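Local coordinates for protein ferredoxin (Nitrosospira multiformis, PDB 3LMF) that is of unknown function but probably stores copper ions on thiols inside a four-helix bundle, as members of the copper storage (Csp) family do, at residues 34-37 against 38-42; 9-12 against 13-17. All blocks are in the same frame, centred on the assembly; numbering follows the deposited sequence.

Interaction 1: residues 34-37 against 38-42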
ATOM      1  N   LEU A  34     -10.865  16.393  -7.485  1.00 31.57           N
ATOM      2  CA  LEU A  34     -11.953  15.685  -8.157  1.00 31.90           C
ATOM      3  C   LEU A  34     -13.247  16.496  -8.174  1.00 30.00           C
ATOM      4  O   LEU A  34     -14.015  16.429  -9.133  1.00 36.21           O
ATOM      5  CB  LEU A  34     -12.210  14.320  -7.498  1.00 32.62           C
ATOM      6  CG  LEU A  34     -11.198  13.219  -7.820  1.00 29.27           C
ATOM      7  CD1 LEU A  34     -11.594  11.917  -7.131  1.00 32.76           C
ATOM      8  CD2 LEU A  34     -11.136  13.030  -9.326  1.00 30.45           C
ATOM      9  N   GLU A  35     -13.479  17.273  -7.124  1.00 26.73           N
ATOM     10  CA  GLU A  35     -14.693  18.077  -7.041  1.00 44.26           C
ATOM     11  C   GLU A  35     -14.594  19.414  -7.781  1.00 43.32           C
ATOM     12  O   GLU A  35     -15.597  20.105  -7.956  1.00 41.99           O
ATOM     13  CB  GLU A  35     -15.051  18.309  -5.573  1.00 38.29           C
ATOM     14  CG  GLU A  35     -15.327  17.016  -4.819  1.00 59.83           C
ATOM     15  CD  GLU A  35     -15.250  17.187  -3.316  1.00 68.81           C
ATOM     16  OE1 GLU A  35     -15.415  16.178  -2.595  1.00 70.96           O
ATOM     17  OE2 GLU A  35     -15.017  18.326  -2.856  1.00 72.55           O
ATOM     18  N   ALA A  36     -13.390  19.766  -8.223  1.00 41.74           N
ATOM     19  CA  ALA A  36     -13.175  21.015  -8.947  1.00 38.05           C
ATOM     20  C   ALA A  36     -13.187  20.779 -10.453  1.00 36.85           C
ATOM     21  O   ALA A  36     -13.515  21.676 -11.224  1.00 41.19           O
ATOM     22  CB  ALA A  36     -11.851  21.641  -8.530  1.00 37.99           C
ATOM     23  N   GLY A  37     -12.829  19.569 -10.867  1.00 33.27           N
ATOM     24  CA  GLY A  37     -12.801  19.253 -12.284  1.00 34.53           C
ATOM     25  C   GLY A  37     -11.845  20.156 -13.045  1.00 40.13           C
ATOM     26  O   GLY A  37     -10.919  20.724 -12.463  1.00 40.49           O
ATOM     27  N   GLY A  38     -12.068  20.280 -14.350  1.00 40.38           N
ATOM     28  CA  GLY A  38     -11.225  21.125 -15.177  1.00 39.79           C
ATOM     29  C   GLY A  38      -9.768  20.709 -15.229  1.00 42.49           C
ATOM     30  O   GLY A  38      -9.448  19.561 -15.546  1.00 43.46           O
ATOM     31  N   LYS A  39      -8.882  21.651 -14.923  1.00 37.99           N
ATOM     32  CA  LYS A  39      -7.447  21.391 -14.935  1.00 43.33           C
ATOM     33  C   LYS A  39      -7.014  20.538 -13.738  1.00 39.19           C
ATOM     34  O   LYS A  39      -5.977  19.875 -13.783  1.00 36.26           O
ATOM     35  CB  LYS A  39      -6.681  22.717 -14.930  1.00 47.98           C
ATOM     36  CG  LYS A  39      -7.013  23.636 -16.100  1.00 55.35           C
ATOM     37  CD  LYS A  39      -6.340  24.999 -15.953  1.00 63.54           C
ATOM     38  CE  LYS A  39      -4.821  24.882 -15.945  1.00 71.11           C
ATOM     39  NZ  LYS A  39      -4.153  26.204 -15.764  1.00 77.17           N
ATOM     40  N   HIS A  40      -7.813  20.562 -12.673  1.00 33.12           N
ATOM     41  CA  HIS A  40      -7.529  19.792 -11.463  1.00 31.79           C
ATOM     42  C   HIS A  40      -7.596  18.288 -11.709  1.00 36.59           C
ATOM     43  O   HIS A  40      -7.030  17.503 -10.946  1.00 31.38           O
ATOM     44  CB  HIS A  40      -8.527  20.144 -10.360  1.00 32.15           C
ATOM     45  CG  HIS A  40      -8.191  21.390  -9.606  1.00 42.09           C
ATOM     46  ND1 HIS A  40      -7.284  21.412  -8.568  1.00 49.82           N
ATOM     47  CD2 HIS A  40      -8.651  22.657  -9.730  1.00 46.72           C
ATOM     48  CE1 HIS A  40      -7.205  22.637  -8.081  1.00 55.20           C
ATOM     49  NE2 HIS A  40      -8.024  23.413  -8.769  1.00 46.78           N
ATOM     50  N   VAL A  41      -8.288  17.885 -12.770  1.00 27.76           N
ATOM     51  CA  VAL A  41      -8.429  16.469 -13.071  1.00 34.28           C
ATOM     52  C   VAL A  41      -7.717  16.083 -14.361  1.00 35.04           C
ATOM     53  O   VAL A  41      -7.998  15.041 -14.951  1.00 36.04           O
ATOM     54  CB  VAL A  41      -9.926  16.088 -13.156  1.00 39.74           C
ATOM     55  CG1 VAL A  41     -10.088  14.576 -13.173  1.00 52.90           C
ATOM     56  CG2 VAL A  41     -10.672  16.682 -11.970  1.00 38.86           C
ATOM     57  N   GLU A  42      -6.784  16.927 -14.791  1.00 35.20           N
ATOM     58  CA  GLU A  42      -6.021  16.659 -16.003  1.00 37.70           C
ATOM     59  C   GLU A  42      -5.158  15.420 -15.769  1.00 32.46           C
ATOM     60  O   GLU A  42      -4.529  15.281 -14.720  1.00 37.26           O
ATOM     61  CB  GLU A  42      -5.147  17.872 -16.350  1.00 45.80           C
ATOM     62  CG  GLU A  42      -4.491  17.794 -17.720  1.00 55.89           C
ATOM     63  CD  GLU A  42      -3.243  16.927 -17.735  1.00 69.88           C
ATOM     64  OE1 GLU A  42      -2.997  16.252 -18.760  1.00 65.07           O
ATOM     65  OE2 GLU A  42      -2.498  16.934 -16.728  1.00 76.97           O
TER
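The methyl group of A36 rests against the ring of H40 where the chain turns out of one helix and heads for the next: A36 CB lies 3.6 Å from H40 CD2 and approaches the imidazole obliquely. H40 reaches this place with CG anti to its own carbonyl carbon (chi1 -82°), which swings the ring back over the end of the helix. A small alanine suits the site, because a single carbon is enough to meet the ring. The same histidine supports the turn with its backbone, in a weak bond of 3.1 Å from H40 N to G37 O, bent to 135° at the hydrogen. G37 is the first residue to leave the helix, with positive phi, a conformation glycine adopts most easily; G38, also at positive phi, completes the reversal. V41 CG2 packs on the CA of G37 at 3.4 Å. V41 divides its branches: CG1, anti to the backbone N (chi1 -168°), faces L34 CD2 at a looser 4.3 Å, while CG2 takes the glycine. The turn thus joins helix 8-36 to helix 43-64, whose N-cap is E42, hydrogen-bonded through OE2 to H45 N. H40 also touches L91 and M94, in the loop before helix 95-112, and V41 packs on V41 of the second subunit.

Interaction 2: residues 9-12 against 13-17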
ATOM      1  N   GLN A   9      16.852  12.789  15.109  1.00 60.88           N
ATOM      2  CA  GLN A   9      16.011  13.940  14.798  1.00 61.87           C
ATOM      3  C   GLN A   9      15.667  14.024  13.316  1.00 55.18           C
ATOM      4  O   GLN A   9      14.504  14.185  12.952  1.00 52.92           O
ATOM      5  CB  GLN A   9      16.706  15.234  15.230  1.00 66.26           C
ATOM      6  CG  GLN A   9      16.960  15.344  16.727  1.00 84.54           C
ATOM      7  CD  GLN A   9      15.680  15.320  17.546  1.00 91.60           C
ATOM      8  OE1 GLN A   9      14.966  14.315  17.579  1.00 94.01           O
ATOM      9  NE2 GLN A   9      15.379  16.435  18.206  1.00 94.34           N
ATOM     10  N   ASN A  10      16.684  13.918  12.467  1.00 44.59           N
ATOM     11  CA  ASN A  10      16.495  13.990  11.025  1.00 43.31           C
ATOM     12  C   ASN A  10      15.564  12.899  10.512  1.00 42.96           C
ATOM     13  O   ASN A  10      14.697  13.148   9.674  1.00 39.79           O
ATOM     14  CB  ASN A  10      17.843  13.880  10.307  1.00 35.25           C
ATOM     15  CG  ASN A  10      18.846  14.907  10.794  1.00 51.46           C
ATOM     16  OD1 ASN A  10      18.516  16.080  10.961  1.00 53.30           O
ATOM     17  ND2 ASN A  10      20.083  14.471  11.014  1.00 51.77           N
ATOM     18  N   LEU A  11      15.751  11.688  11.023  1.00 38.96           N
ATOM     19  CA  LEU A  11      14.943  10.545  10.619  1.00 42.43           C
ATOM     20  C   LEU A  11      13.472  10.799  10.932  1.00 39.03           C
ATOM     21  O   LEU A  11      12.606  10.618  10.081  1.00 36.37           O
ATOM     22  CB  LEU A  11      15.426   9.290  11.352  1.00 45.33           C
ATOM     23  CG  LEU A  11      15.276   7.935  10.650  1.00 51.14           C
ATOM     24  CD1 LEU A  11      16.001   6.865  11.456  1.00 55.50           C
ATOM     25  CD2 LEU A  11      13.817   7.586  10.487  1.00 56.45           C
ATOM     26  N   GLN A  12      13.202  11.235  12.157  1.00 36.21           N
ATOM     27  CA  GLN A  12      11.841  11.504  12.590  1.00 35.99           C
ATOM     28  C   GLN A  12      11.249  12.689  11.837  1.00 39.12           C
ATOM     29  O   GLN A  12      10.046  12.738  11.582  1.00 32.79           O
ATOM     30  CB  GLN A  12      11.815  11.774  14.094  1.00 38.40           C
ATOM     31  CG  GLN A  12      10.499  11.424  14.755  1.00 52.21           C
ATOM     32  CD  GLN A  12      10.107   9.977  14.511  1.00 57.45           C
ATOM     33  OE1 GLN A  12      10.896   9.059  14.747  1.00 58.88           O
ATOM     34  NE2 GLN A  12       8.884   9.766  14.036  1.00 58.11           N
ATOM     35  N   ALA A  13      12.098  13.644  11.479  1.00 35.30           N
ATOM     36  CA  ALA A  13      11.638  14.817  10.751  1.00 35.33           C
ATOM     37  C   ALA A  13      11.222  14.433   9.336  1.00 29.68           C
ATOM     38  O   ALA A  13      10.243  14.953   8.812  1.00 24.68           O
ATOM     39  CB  ALA A  13      12.741  15.878  10.704  1.00 28.17           C
ATOM     40  N   CYS A  14      11.965  13.527   8.710  1.00 24.75           N
ATOM     41  CA  CYS A  14      11.619  13.124   7.355  1.00 28.20           C
ATOM     42  C   CYS A  14      10.414  12.194   7.361  1.00 24.77           C
ATOM     43  O   CYS A  14       9.639  12.163   6.401  1.00 26.07           O
ATOM     44  CB  CYS A  14      12.796  12.436   6.666  1.00 26.76           C
ATOM     45  SG  CYS A  14      12.486  12.047   4.926  1.00 29.65           S
ATOM     46  N   ILE A  15      10.261  11.430   8.436  1.00 20.97           N
ATOM     47  CA  ILE A  15       9.129  10.523   8.559  1.00 23.75           C
ATOM     48  C   ILE A  15       7.833  11.322   8.634  1.00 25.34           C
ATOM     49  O   ILE A  15       6.877  11.040   7.906  1.00 22.33           O
ATOM     50  CB  ILE A  15       9.269   9.622   9.808  1.00 26.11           C
ATOM     51  CG1 ILE A  15      10.186   8.443   9.476  1.00 25.82           C
ATOM     52  CG2 ILE A  15       7.904   9.138  10.283  1.00 17.94           C
ATOM     53  CD1 ILE A  15      10.472   7.540  10.653  1.00 25.16           C
ATOM     54  N   ASP A  16       7.806  12.333   9.495  1.00 25.35           N
ATOM     55  CA  ASP A  16       6.614  13.160   9.637  1.00 26.73           C
ATOM     56  C   ASP A  16       6.314  13.949   8.367  1.00 24.11           C
ATOM     57  O   ASP A  16       5.151  14.172   8.031  1.00 21.54           O
ATOM     58  CB  ASP A  16       6.762  14.118  10.823  1.00 34.61           C
ATOM     59  CG  ASP A  16       6.834  13.386  12.153  1.00 43.77           C
ATOM     60  OD1 ASP A  16       6.250  12.282  12.255  1.00 42.68           O
ATOM     61  OD2 ASP A  16       7.460  13.916  13.097  1.00 44.39           O
ATOM     62  N   ALA A  17       7.364  14.359   7.663  1.00 21.52           N
ATOM     63  CA  ALA A  17       7.210  15.117   6.429  1.00 24.60           C
ATOM     64  C   ALA A  17       6.584  14.237   5.344  1.00 23.31           C
ATOM     65  O   ALA A  17       5.647  14.652   4.663  1.00 26.69           O
ATOM     66  CB  ALA A  17       8.563  15.648   5.969  1.00 25.72           C
TER
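L11 and I15, one helical turn apart, meet through their outer methyls: L11 CD2 lies 3.3 Å from I15 CD1, closer than carbons usually pack. I15 holds CG1 anti to its carbonyl carbon (chi1 -82°), so that this branch leans back along the helix to L11 O, 3.3 Å from I15 CG1, and carries CD1 on to the leucine. L60 and M63 of helix 43-64 close over I15, and M63 also touches L11; branched aliphatic side chains suit this apolar face toward helix 43-64. An alanine here has no CD1 to meet L11 CD2, and a gap is likely to open beneath L60 and M63. C14, buried as well, touches H107 and M111 of helix 95-112 in addition to M63.

The other flank is polar and looser. Q9 is poorly ordered and N10 is exposed to solvent. Q12 bends at chi2 (56°) and brings NE2 over I15 CG2 at 3.9 Å, while the same NE2 stays 4.1 Å from D16 OD1, with amide and carboxylate planes turned 57° apart. D16 spends OD1 on a salt bridge to R23 of the third subunit, which also packs on Q12 and I15. Beneath both flanks run regular i to i+4 backbone bonds, such as D16 N to Q12 O at 3.1 Å. The chemistry is that of an amphipathic helix: apolar groups and a thiol turn to the bundle, whereas the carboxylate of D16 pairs with an arginine of another subunit.

Overall arrangement
From the N terminus, the chain enters helix 8-36 and meets interaction 2 almost at once, within the first turns of that helix; interaction 1 follows at its far end. The two are in series, neither nested nor crossed, with centres 32 Å apart on opposite sides of the chain's centre. Residues 9-17 close no loop; their side chains touch helices 43-64 and 95-112. Residues 34-42 close the tight connection to helix 43-64, which then runs back toward the other end of the bundle. Each contact also reaches a different neighbour, interaction 1 the second subunit and interaction 2 the third, so helix 8-36 takes part in the assembly near both ends.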